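Local atomic coordinates of glutathione peroxidase (Trypanosoma cruzi, PDB entry 3E0U), a protein that probably acts as a peroxidase of the glutathione peroxidase family, reducing hydroperoxides on a thioredoxin-type fold. Residues Y51-G56 and D152-L157; D99-K104 and K123-N128; Y6-N11 and Y109-A114. All blocks are in the same frame, centred on the assembly; numbering follows the deposited sequence.

From the N terminus, residues 6-11 open contact 3 in the leading loop. Residues 51-56, on helix 43-54, open contact 1. The loop segment 99-104 opens contact 2. Helix 107-115 closes contact 3 through 109-114. Residues 123-128 then close contact 2, and helix 150-157 closes contact 1. Contact 2 is nested inside the loop of contact 1, while contact 3 crosses both. Contact 1 joins two helices of the thioredoxin fold. On the opposite side of the chain's centre, contact 2 joins the loops before and after helix 107-115, and contact 3 ties the N-terminal segment to that helix. Contacts 2 and 3 meet at Lys-113, whose NZ lies 2.6 Å from Asn-101 OD1.

Contact 1 of 3, residues Y51-G56 and D152-L157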
loop_
_atom_site.group_PDB
_atom_site.type_symbol
_atom_site.label_atom_id
_atom_site.label_comp_id
_atom_site.label_asym_id
_atom_site.label_seq_id
_atom_site.Cartn_x
_atom_site.Cartn_y
_atom_site.Cartn_z
ATOM N N TYR A 51 -6.526 6.181 7.099
ATOM C CA TYR A 51 -7.068 4.949 7.641
ATOM C C TYR A 51 -8.141 5.261 8.686
ATOM O O TYR A 51 -9.182 4.601 8.760
ATOM C CB TYR A 51 -5.936 4.109 8.227
ATOM C CG TYR A 51 -6.405 2.843 8.899
ATOM C CD1 TYR A 51 -6.890 1.763 8.146
ATOM C CD2 TYR A 51 -6.381 2.716 10.289
ATOM C CE1 TYR A 51 -7.427 0.599 8.773
ATOM C CE2 TYR A 51 -6.881 1.577 10.910
ATOM C CZ TYR A 51 -7.364 0.505 10.124
ATOM O OH TYR A 51 -7.831 -0.625 10.740
ATOM N N ASN A 52 -7.908 6.295 9.489
ATOM C CA ASN A 52 -8.888 6.715 10.478
ATOM C C ASN A 52 -10.054 7.552 9.896
ATOM O O ASN A 52 -11.201 7.428 10.355
ATOM C CB ASN A 52 -8.208 7.396 11.687
ATOM C CG ASN A 52 -7.454 6.397 12.578
ATOM O OD1 ASN A 52 -8.062 5.533 13.210
ATOM N ND2 ASN A 52 -6.129 6.509 12.621
ATOM N N LYS A 53 -9.788 8.380 8.890
ATOM C CA LYS A 53 -10.850 9.235 8.349
ATOM C C LYS A 53 -11.852 8.380 7.564
ATOM O O LYS A 53 -13.074 8.587 7.650
ATOM C CB LYS A 53 -10.291 10.339 7.428
ATOM C CG LYS A 53 -9.856 11.640 8.079
ATOM C CD LYS A 53 -10.807 12.795 7.792
ATOM C CE LYS A 53 -10.722 13.284 6.336
ATOM N NZ LYS A 53 -9.730 14.389 6.093
ATOM N N TYR A 54 -11.342 7.318 6.950
ATOM C CA TYR A 54 -12.109 6.610 5.964
ATOM C C TYR A 54 -12.412 5.129 6.176
ATOM O O TYR A 54 -13.223 4.567 5.419
ATOM C CB TYR A 54 -11.435 6.817 4.601
ATOM C CG TYR A 54 -11.475 8.270 4.184
ATOM C CD1 TYR A 54 -12.699 8.883 3.908
ATOM C CD2 TYR A 54 -10.342 9.080 4.255
ATOM C CE1 TYR A 54 -12.783 10.239 3.635
ATOM C CE2 TYR A 54 -10.414 10.436 3.957
ATOM C CZ TYR A 54 -11.633 11.000 3.630
ATOM O OH TYR A 54 -11.744 12.330 3.319
ATOM N N LYS A 55 -11.855 4.504 7.214
ATOM C CA LYS A 55 -12.049 3.049 7.356
ATOM C C LYS A 55 -13.516 2.681 7.491
ATOM O O LYS A 55 -13.975 1.718 6.870
ATOM C CB LYS A 55 -11.234 2.462 8.508
ATOM C CG LYS A 55 -11.534 3.055 9.856
ATOM C CD LYS A 55 -10.367 2.806 10.795
ATOM C CE LYS A 55 -10.530 1.512 11.552
ATOM N NZ LYS A 55 -11.706 1.627 12.433
ATOM N N GLY A 56 -14.237 3.483 8.270
ATOM C CA GLY A 56 -15.675 3.319 8.517
ATOM C C GLY A 56 -16.539 2.999 7.301
ATOM O O GLY A 56 -17.586 2.371 7.429
ATOM N N ASP A 152 -4.192 15.338 -1.230
ATOM C CA ASP A 152 -3.830 14.891 -2.556
ATOM C C ASP A 152 -4.316 13.489 -2.837
ATOM O O ASP A 152 -4.764 13.202 -3.954
ATOM C CB ASP A 152 -2.348 15.110 -2.871
ATOM C CG ASP A 152 -2.102 16.483 -3.483
ATOM O OD1 ASP A 152 -2.935 16.936 -4.318
ATOM O OD2 ASP A 152 -1.083 17.119 -3.146
ATOM N N ILE A 153 -4.363 12.669 -1.780
ATOM C CA ILE A 153 -4.890 11.300 -1.887
ATOM C C ILE A 153 -6.440 11.321 -1.947
ATOM O O ILE A 153 -7.040 10.526 -2.683
ATOM C CB ILE A 153 -4.350 10.353 -0.761
ATOM C CG1 ILE A 153 -2.826 10.195 -0.913
ATOM C CG2 ILE A 153 -5.154 8.989 -0.738
ATOM C CD1 ILE A 153 -2.175 9.250 0.012
ATOM N N GLU A 154 -7.060 12.298 -1.278
ATOM C CA GLU A 154 -8.526 12.398 -1.236
ATOM C C GLU A 154 -9.176 12.779 -2.586
ATOM O O GLU A 154 -10.299 12.348 -2.893
ATOM C CB GLU A 154 -8.980 13.315 -0.090
ATOM C CG GLU A 154 -8.901 12.622 1.275
ATOM C CD GLU A 154 -9.064 13.580 2.420
ATOM O OE1 GLU A 154 -8.694 14.744 2.259
ATOM O OE2 GLU A 154 -9.530 13.175 3.497
ATOM N N LYS A 155 -8.484 13.629 -3.349
ATOM C CA LYS A 155 -8.874 13.978 -4.700
ATOM C C LYS A 155 -9.229 12.723 -5.520
ATOM O O LYS A 155 -10.230 12.718 -6.234
ATOM C CB LYS A 155 -7.755 14.764 -5.409
ATOM C CG LYS A 155 -7.786 16.269 -5.264
ATOM C CD LYS A 155 -6.736 16.918 -6.201
ATOM C CE LYS A 155 -7.113 16.887 -7.709
ATOM N NZ LYS A 155 -7.609 18.197 -8.311
ATOM N N LYS A 156 -8.374 11.698 -5.489
ATOM C CA LYS A 156 -8.643 10.428 -6.205
ATOM C C LYS A 156 -9.523 9.403 -5.435
ATOM O O LYS A 156 -10.367 8.723 -6.023
ATOM C CB LYS A 156 -7.330 9.757 -6.607
ATOM C CG LYS A 156 -6.253 10.696 -7.108
ATOM C CD LYS A 156 -6.641 11.457 -8.395
ATOM C CE LYS A 156 -5.341 12.130 -9.027
ATOM N NZ LYS A 156 -5.674 12.952 -10.325
ATOM N N LEU A 157 -9.363 9.357 -4.112
ATOM C CA LEU A 157 -10.085 8.429 -3.228
ATOM C C LEU A 157 -11.592 8.703 -2.986
ATOM O O LEU A 157 -12.402 7.765 -3.023
ATOM C CB LEU A 157 -9.310 8.304 -1.913
ATOM C CG LEU A 157 -9.594 7.243 -0.834
ATOM C CD1 LEU A 157 -9.898 7.834 0.544
ATOM C CD2 LEU A 157 -10.613 6.219 -1.287
#
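Leu-157 lays its CD1 methyl over one face of the Tyr-54 ring, where two helices of the thioredoxin fold, 43-54 and 150-157, come together. This is a CH-pi contact. CD1 of Leu-157 sits 4.2 Å from the Tyr-54 ring centroid and 22° off the ring normal. It is displaced toward the rim, with Tyr-54 CD2 the nearest ring atom. On the opposite face, Lys-53 CB lies near the rim of the Tyr-54 ring, 3.3 Å above its plane.

Glu-154 approaches the edge of the same ring. Its OE2 lies in the ring plane, and the carboxylate plane is turned 83° from that of the ring. The Tyr-54 OH to Glu-154 OE2 distance is modelled at 2.4 Å. This is very short for a hydrogen bond, and its exact length is doubtful.

Around the contact, Tyr-54 also touches Phe-59 and Leu-161, and Leu-157 touches Pro-27. Tyr-54, Glu-154 and Leu-157 are buried, while Lys-53 is exposed. A single oxygen of the buried acid, OE2, meets both Tyr-54 OH and Lys-53 NZ. The other Glu-154 oxygen, OE1, lies close to Glu-151 OE2. Two acids so near each other would be expected to favour proton uptake, and the lysine charge would partly offset this.

The Lys-53 chain bends at CG-CD (chi3 -72°) and at the bonds on both sides of it, which turns the amine toward the acid. Its NZ closes a salt bridge of 2.9 Å with Glu-154 OE2, on the syn lone pair of that oxygen.

Contact 2 of 3, residues D99-K104 and K123-N128; sequences DVNGSK and KAIKWN
The flat carboxamide of Asn-101 meets the backbone of Ile-125 with its edge, and both of its polar atoms are used. OD1 accepts a hydrogen bond from Ile-125 N at 2.7 Å. The bond is nearly straight, with 173° at the hydrogen, and the donor lies in the carbonyl plane on a lone pair of OD1. Beside it, ND2 gives a hydrogen bond of 2.8 Å to Ile-125 O, which lies close to the plane of the amide. The pair of bonds fixes the rotation of the amide and reads both the N-H and the C=O of one residue, as a neighbouring strand would, although both segments are loops of the thioredoxin fold.

OD1 of Asn-101 is gripped twice, because Lys-113 NZ also donates to it. The same NZ reaches Val-100 O, so one amine ties the side chain to the backbone next to it. The positive charge would be expected to polarise the amide carbonyl. Asn-101 OD1 also passes 3.4 Å from Ala-124 CA.

Next to the amide the contact is apolar. Val-100 CG2 stands 3.6 Å from Ile-125 CG1, and the two side chains cross at about a right angle. The Val-100 torsion (chi1 -60°) sets CG2 between the backbone N and the carbonyl carbon and so turns this methyl to Ile-125.

Val-100 and Ile-125 both pack on Tyr-109 of helix 107-115, and Ile-125 extends further to Asn-32 of strand 28-33 and Arg-143 of strand 140-144.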
loop_
_atom_site.group_PDB
_atom_site.type_symbol
_atom_site.label_atom_id
_atom_site.label_comp_id
_atom_site.label_asym_id
_atom_site.label_seq_id
_atom_site.Cartn_x
_atom_site.Cartn_y
_atom_site.Cartn_z
ATOM N N ASP A 99 9.970 -8.530 -0.801
ATOM C CA ASP A 99 10.784 -7.659 -1.608
ATOM C C ASP A 99 9.773 -7.038 -2.580
ATOM O O ASP A 99 8.799 -7.684 -2.946
ATOM C CB ASP A 99 11.880 -8.466 -2.347
ATOM C CG ASP A 99 12.989 -9.012 -1.392
ATOM O OD1 ASP A 99 13.364 -8.318 -0.430
ATOM O OD2 ASP A 99 13.518 -10.117 -1.602
ATOM N N VAL A 100 9.972 -5.788 -2.977
ATOM C CA VAL A 100 9.064 -5.122 -3.897
ATOM C C VAL A 100 9.701 -4.925 -5.258
ATOM O O VAL A 100 8.974 -4.619 -6.212
ATOM C CB VAL A 100 8.515 -3.740 -3.349
ATOM C CG1 VAL A 100 7.753 -3.946 -2.057
ATOM C CG2 VAL A 100 9.627 -2.801 -3.109
ATOM N N ASN A 101 11.051 -5.034 -5.309
ATOM C CA ASN A 101 11.895 -4.997 -6.548
ATOM C C ASN A 101 12.797 -6.213 -6.646
ATOM O O ASN A 101 13.136 -6.784 -5.634
ATOM C CB ASN A 101 12.836 -3.775 -6.605
ATOM C CG ASN A 101 12.099 -2.435 -6.557
ATOM O OD1 ASN A 101 11.053 -2.230 -7.194
ATOM N ND2 ASN A 101 12.721 -1.478 -5.885
ATOM N N GLY A 102 13.344 -6.474 -7.840
ATOM C CA GLY A 102 14.291 -7.591 -8.050
ATOM C C GLY A 102 13.709 -8.980 -8.314
ATOM O O GLY A 102 12.492 -9.174 -8.275
ATOM N N SER A 103 14.580 -9.946 -8.614
ATOM C CA SER A 103 14.181 -11.340 -8.895
ATOM C C SER A 103 13.274 -12.029 -7.844
ATOM O O SER A 103 12.707 -13.104 -8.094
ATOM C CB SER A 103 15.430 -12.199 -9.117
ATOM O OG SER A 103 16.100 -12.438 -7.884
ATOM N N LYS A 104 13.155 -11.450 -6.653
ATOM C CA LYS A 104 12.248 -12.037 -5.670
ATOM C C LYS A 104 11.076 -11.110 -5.268
ATOM O O LYS A 104 10.390 -11.385 -4.298
ATOM C CB LYS A 104 13.008 -12.554 -4.426
ATOM C CG LYS A 104 14.280 -13.323 -4.742
ATOM C CD LYS A 104 14.676 -14.324 -3.629
ATOM C CE LYS A 104 14.408 -13.768 -2.208
ATOM N NZ LYS A 104 14.975 -14.675 -1.131
ATOM N N LYS A 123 10.067 1.526 -13.220
ATOM C CA LYS A 123 8.768 1.204 -12.618
ATOM C C LYS A 123 9.061 0.820 -11.180
ATOM O O LYS A 123 8.199 0.961 -10.298
ATOM C CB LYS A 123 8.033 0.077 -13.348
ATOM C CG LYS A 123 8.781 -1.252 -13.364
ATOM C CD LYS A 123 8.254 -2.152 -14.491
ATOM C CE LYS A 123 9.116 -3.435 -14.628
ATOM N NZ LYS A 123 8.570 -4.449 -15.582
ATOM N N ALA A 124 10.334 0.491 -10.948
ATOM C CA ALA A 124 10.903 0.142 -9.640
ATOM C C ALA A 124 10.353 0.989 -8.494
ATOM O O ALA A 124 9.910 2.110 -8.698
ATOM C CB ALA A 124 12.427 0.269 -9.683
ATOM N N ILE A 125 10.273 0.403 -7.306
ATOM C CA ILE A 125 9.840 1.161 -6.150
ATOM C C ILE A 125 11.146 1.855 -5.751
ATOM O O ILE A 125 12.205 1.239 -5.829
ATOM C CB ILE A 125 9.266 0.271 -4.998
ATOM C CG1 ILE A 125 8.079 -0.586 -5.472
ATOM C CG2 ILE A 125 8.781 1.142 -3.883
ATOM C CD1 ILE A 125 6.807 0.229 -5.701
ATOM N N LYS A 126 11.068 3.167 -5.478
ATOM C CA LYS A 126 12.229 4.006 -5.176
ATOM C C LYS A 126 12.287 4.388 -3.694
ATOM O O LYS A 126 13.390 4.507 -3.107
ATOM C CB LYS A 126 12.193 5.301 -6.013
ATOM C CG LYS A 126 12.862 5.287 -7.364
ATOM C CD LYS A 126 12.070 4.516 -8.399
ATOM C CE LYS A 126 10.838 5.258 -8.917
ATOM N NZ LYS A 126 10.216 4.507 -10.097
ATOM N N TRP A 127 11.113 4.655 -3.112
ATOM C CA TRP A 127 11.031 5.142 -1.735
ATOM C C TRP A 127 10.140 4.325 -0.788
ATOM O O TRP A 127 9.218 3.627 -1.201
ATOM C CB TRP A 127 10.535 6.616 -1.724
ATOM C CG TRP A 127 10.932 7.462 -2.972
ATOM C CD1 TRP A 127 10.085 7.969 -3.929
ATOM C CD2 TRP A 127 12.253 7.830 -3.379
ATOM N NE1 TRP A 127 10.801 8.666 -4.878
ATOM C CE2 TRP A 127 12.136 8.557 -4.586
ATOM C CE3 TRP A 127 13.527 7.590 -2.860
ATOM C CZ2 TRP A 127 13.241 9.035 -5.276
ATOM C CZ3 TRP A 127 14.625 8.049 -3.564
ATOM C CH2 TRP A 127 14.475 8.787 -4.742
ATOM N N ASN A 128 10.380 4.484 0.505
ATOM C CA ASN A 128 9.475 3.953 1.496
ATOM C C ASN A 128 8.200 4.780 1.500
ATOM O O ASN A 128 8.251 5.975 1.248
ATOM C CB ASN A 128 10.104 4.034 2.881
ATOM C CG ASN A 128 11.007 2.873 3.174
ATOM O OD1 ASN A 128 10.809 1.753 2.668
ATOM N ND2 ASN A 128 11.893 3.080 4.128
#

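Contact 3 of 3, residues Y6-N11 and Y109-A114; sequences YEFQVN and YEFMKA
Phe-8 and Phe-111 bring their rings together with the planes only 23° from each other. The two rings are displaced, however, with centroids 5.5 Å apart, so little of one face covers the other and this is not a full stack. As whole side chains they cross at about a right angle. The far end of the Phe-8 ring meets the base of Phe-111. Phe-8 CZ comes to 3.5 Å from Phe-111 CB, and Phe-8 CE1 lies 3.8 Å from Phe-111 CD2. The approach is oblique to both rings. With CG anti to the backbone N (chi1 173°), the ring of Phe-111 leads off past Phe-8, and its CB is left facing Phe-8 CZ.

In the thioredoxin fold of this enzyme, helix 107-115 packs on the central sheet. Met-112 and Tyr-109 face that sheet, touching Ile-30 and Phe-132. Residues 6-11 come to the helix from the N-terminal loop. Farther along that segment, Val-10 pairs by backbone hydrogen bonding with Tyr-18, and Asn-11 with Ala-96. Phe-8 and Phe-111 are both partly exposed, and their contact is purely apolar. Phe-111 takes another side of the helix from Tyr-109, and there its side chain also touches Pro-140 of strand 140-144.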
loop_
_atom_site.group_PDB
_atom_site.type_symbol
_atom_site.label_atom_id
_atom_site.label_comp_id
_atom_site.label_asym_id
_atom_site.label_seq_id
_atom_site.Cartn_x
_atom_site.Cartn_y
_atom_site.Cartn_z
ATOM N N TYR A 6 -6.568 -9.163 -6.293
ATOM C CA TYR A 6 -7.174 -10.318 -5.642
ATOM C C TYR A 6 -6.831 -11.664 -6.283
ATOM O O TYR A 6 -7.199 -12.760 -5.751
ATOM C CB TYR A 6 -8.692 -10.121 -5.548
ATOM C CG TYR A 6 -9.025 -8.935 -4.694
ATOM C CD1 TYR A 6 -8.608 -8.881 -3.400
ATOM C CD2 TYR A 6 -9.637 -7.820 -5.243
ATOM C CE1 TYR A 6 -8.892 -7.775 -2.624
ATOM C CE2 TYR A 6 -9.906 -6.702 -4.493
ATOM C CZ TYR A 6 -9.544 -6.678 -3.190
ATOM O OH TYR A 6 -9.905 -5.587 -2.431
ATOM N N GLU A 7 -6.016 -11.574 -7.332
ATOM C CA GLU A 7 -5.476 -12.744 -7.982
ATOM C C GLU A 7 -4.097 -13.046 -7.376
ATOM O O GLU A 7 -3.385 -13.877 -7.914
ATOM C CB GLU A 7 -5.341 -12.525 -9.474
ATOM C CG GLU A 7 -6.642 -12.297 -10.218
ATOM C CD GLU A 7 -6.411 -12.075 -11.671
ATOM O OE1 GLU A 7 -5.460 -11.379 -12.057
ATOM O OE2 GLU A 7 -7.174 -12.589 -12.461
ATOM N N PHE A 8 -3.702 -12.317 -6.315
ATOM C CA PHE A 8 -2.431 -12.593 -5.593
ATOM C C PHE A 8 -2.682 -12.983 -4.166
ATOM O O PHE A 8 -3.725 -12.621 -3.567
ATOM C CB PHE A 8 -1.469 -11.410 -5.631
ATOM C CG PHE A 8 -1.210 -10.945 -6.996
ATOM C CD1 PHE A 8 -2.124 -10.150 -7.634
ATOM C CD2 PHE A 8 -0.195 -11.486 -7.734
ATOM C CE1 PHE A 8 -1.962 -9.795 -8.948
ATOM C CE2 PHE A 8 0.015 -11.070 -9.021
ATOM C CZ PHE A 8 -0.907 -10.302 -9.646
ATOM N N GLN A 9 -1.749 -13.777 -3.650
ATOM C CA GLN A 9 -1.855 -14.250 -2.301
ATOM C C GLN A 9 -0.664 -13.701 -1.523
ATOM O O GLN A 9 0.450 -13.680 -2.012
ATOM C CB GLN A 9 -1.836 -15.777 -2.333
ATOM C CG GLN A 9 -2.994 -16.435 -1.702
ATOM C CD GLN A 9 -3.007 -16.194 -0.269
ATOM O OE1 GLN A 9 -1.947 -16.124 0.345
ATOM N NE2 GLN A 9 -4.188 -15.981 0.294
ATOM N N VAL A 10 -0.862 -13.490 -0.244
ATOM C CA VAL A 10 0.124 -12.842 0.601
ATOM C C VAL A 10 -0.007 -13.294 2.042
ATOM O O VAL A 10 -1.067 -13.742 2.462
ATOM C CB VAL A 10 -0.128 -11.308 0.414
ATOM C CG1 VAL A 10 -0.256 -10.543 1.686
ATOM C CG2 VAL A 10 0.738 -10.751 -0.615
ATOM N N ASN A 11 1.123 -13.482 2.717
ATOM C CA ASN A 11 1.074 -13.658 4.153
ATOM C C ASN A 11 0.995 -12.317 4.903
ATOM O O ASN A 11 1.375 -11.230 4.344
ATOM C CB ASN A 11 2.232 -14.520 4.649
ATOM C CG ASN A 11 2.181 -15.911 4.059
ATOM O OD1 ASN A 11 1.113 -16.507 4.044
ATOM N ND2 ASN A 11 3.250 -16.324 3.382
ATOM N N TYR A 109 3.321 -6.865 -6.226
ATOM C CA TYR A 109 4.078 -5.633 -6.499
ATOM C C TYR A 109 4.510 -5.481 -7.927
ATOM O O TYR A 109 4.463 -4.378 -8.449
ATOM C CB TYR A 109 5.237 -5.461 -5.539
ATOM C CG TYR A 109 4.865 -4.483 -4.425
ATOM C CD1 TYR A 109 4.169 -4.931 -3.307
ATOM C CD2 TYR A 109 5.052 -3.096 -4.572
ATOM C CE1 TYR A 109 3.717 -4.083 -2.398
ATOM C CE2 TYR A 109 4.633 -2.215 -3.563
ATOM C CZ TYR A 109 4.049 -2.748 -2.443
ATOM O OH TYR A 109 3.622 -1.973 -1.363
ATOM N N GLU A 110 4.918 -6.567 -8.579
ATOM C CA GLU A 110 5.189 -6.506 -10.014
ATOM C C GLU A 110 3.916 -6.059 -10.739
ATOM O O GLU A 110 3.952 -5.125 -11.533
ATOM C CB GLU A 110 5.737 -7.852 -10.587
ATOM C CG GLU A 110 6.991 -8.444 -9.868
ATOM C CD GLU A 110 8.340 -7.790 -10.248
ATOM O OE1 GLU A 110 9.326 -8.546 -10.526
ATOM O OE2 GLU A 110 8.424 -6.536 -10.329
ATOM N N PHE A 111 2.780 -6.685 -10.456
ATOM C CA PHE A 111 1.470 -6.240 -11.017
ATOM C C PHE A 111 1.182 -4.705 -10.848
ATOM O O PHE A 111 0.939 -3.980 -11.836
ATOM C CB PHE A 111 0.297 -7.103 -10.437
ATOM C CG PHE A 111 -1.084 -6.593 -10.849
ATOM C CD1 PHE A 111 -1.462 -6.578 -12.190
ATOM C CD2 PHE A 111 -1.983 -6.113 -9.899
ATOM C CE1 PHE A 111 -2.701 -6.039 -12.583
ATOM C CE2 PHE A 111 -3.199 -5.561 -10.263
ATOM C CZ PHE A 111 -3.572 -5.520 -11.613
ATOM N N MET A 112 1.232 -4.207 -9.607
ATOM C CA MET A 112 0.944 -2.795 -9.351
ATOM C C MET A 112 1.980 -1.901 -9.972
ATOM O O MET A 112 1.649 -0.831 -10.422
ATOM C CB MET A 112 0.861 -2.474 -7.854
ATOM C CG MET A 112 -0.064 -3.384 -7.060
ATOM S SD MET A 112 -0.430 -2.864 -5.392
ATOM C CE MET A 112 1.083 -3.085 -4.498
ATOM N N LYS A 113 3.256 -2.257 -9.881
ATOM C CA LYS A 113 4.320 -1.409 -10.468
ATOM C C LYS A 113 4.245 -1.398 -12.000
ATOM O O LYS A 113 4.487 -0.377 -12.633
ATOM C CB LYS A 113 5.711 -1.855 -9.989
ATOM C CG LYS A 113 5.925 -1.791 -8.449
ATOM C CD LYS A 113 7.093 -2.702 -8.028
ATOM C CE LYS A 113 8.270 -2.540 -8.973
ATOM N NZ LYS A 113 9.330 -3.529 -8.670
ATOM N N ALA A 114 3.917 -2.543 -12.595
ATOM C CA ALA A 114 3.721 -2.636 -14.041
ATOM C C ALA A 114 2.462 -1.859 -14.457
ATOM O O ALA A 114 2.516 -1.048 -15.357
ATOM C CB ALA A 114 3.662 -4.108 -14.482
#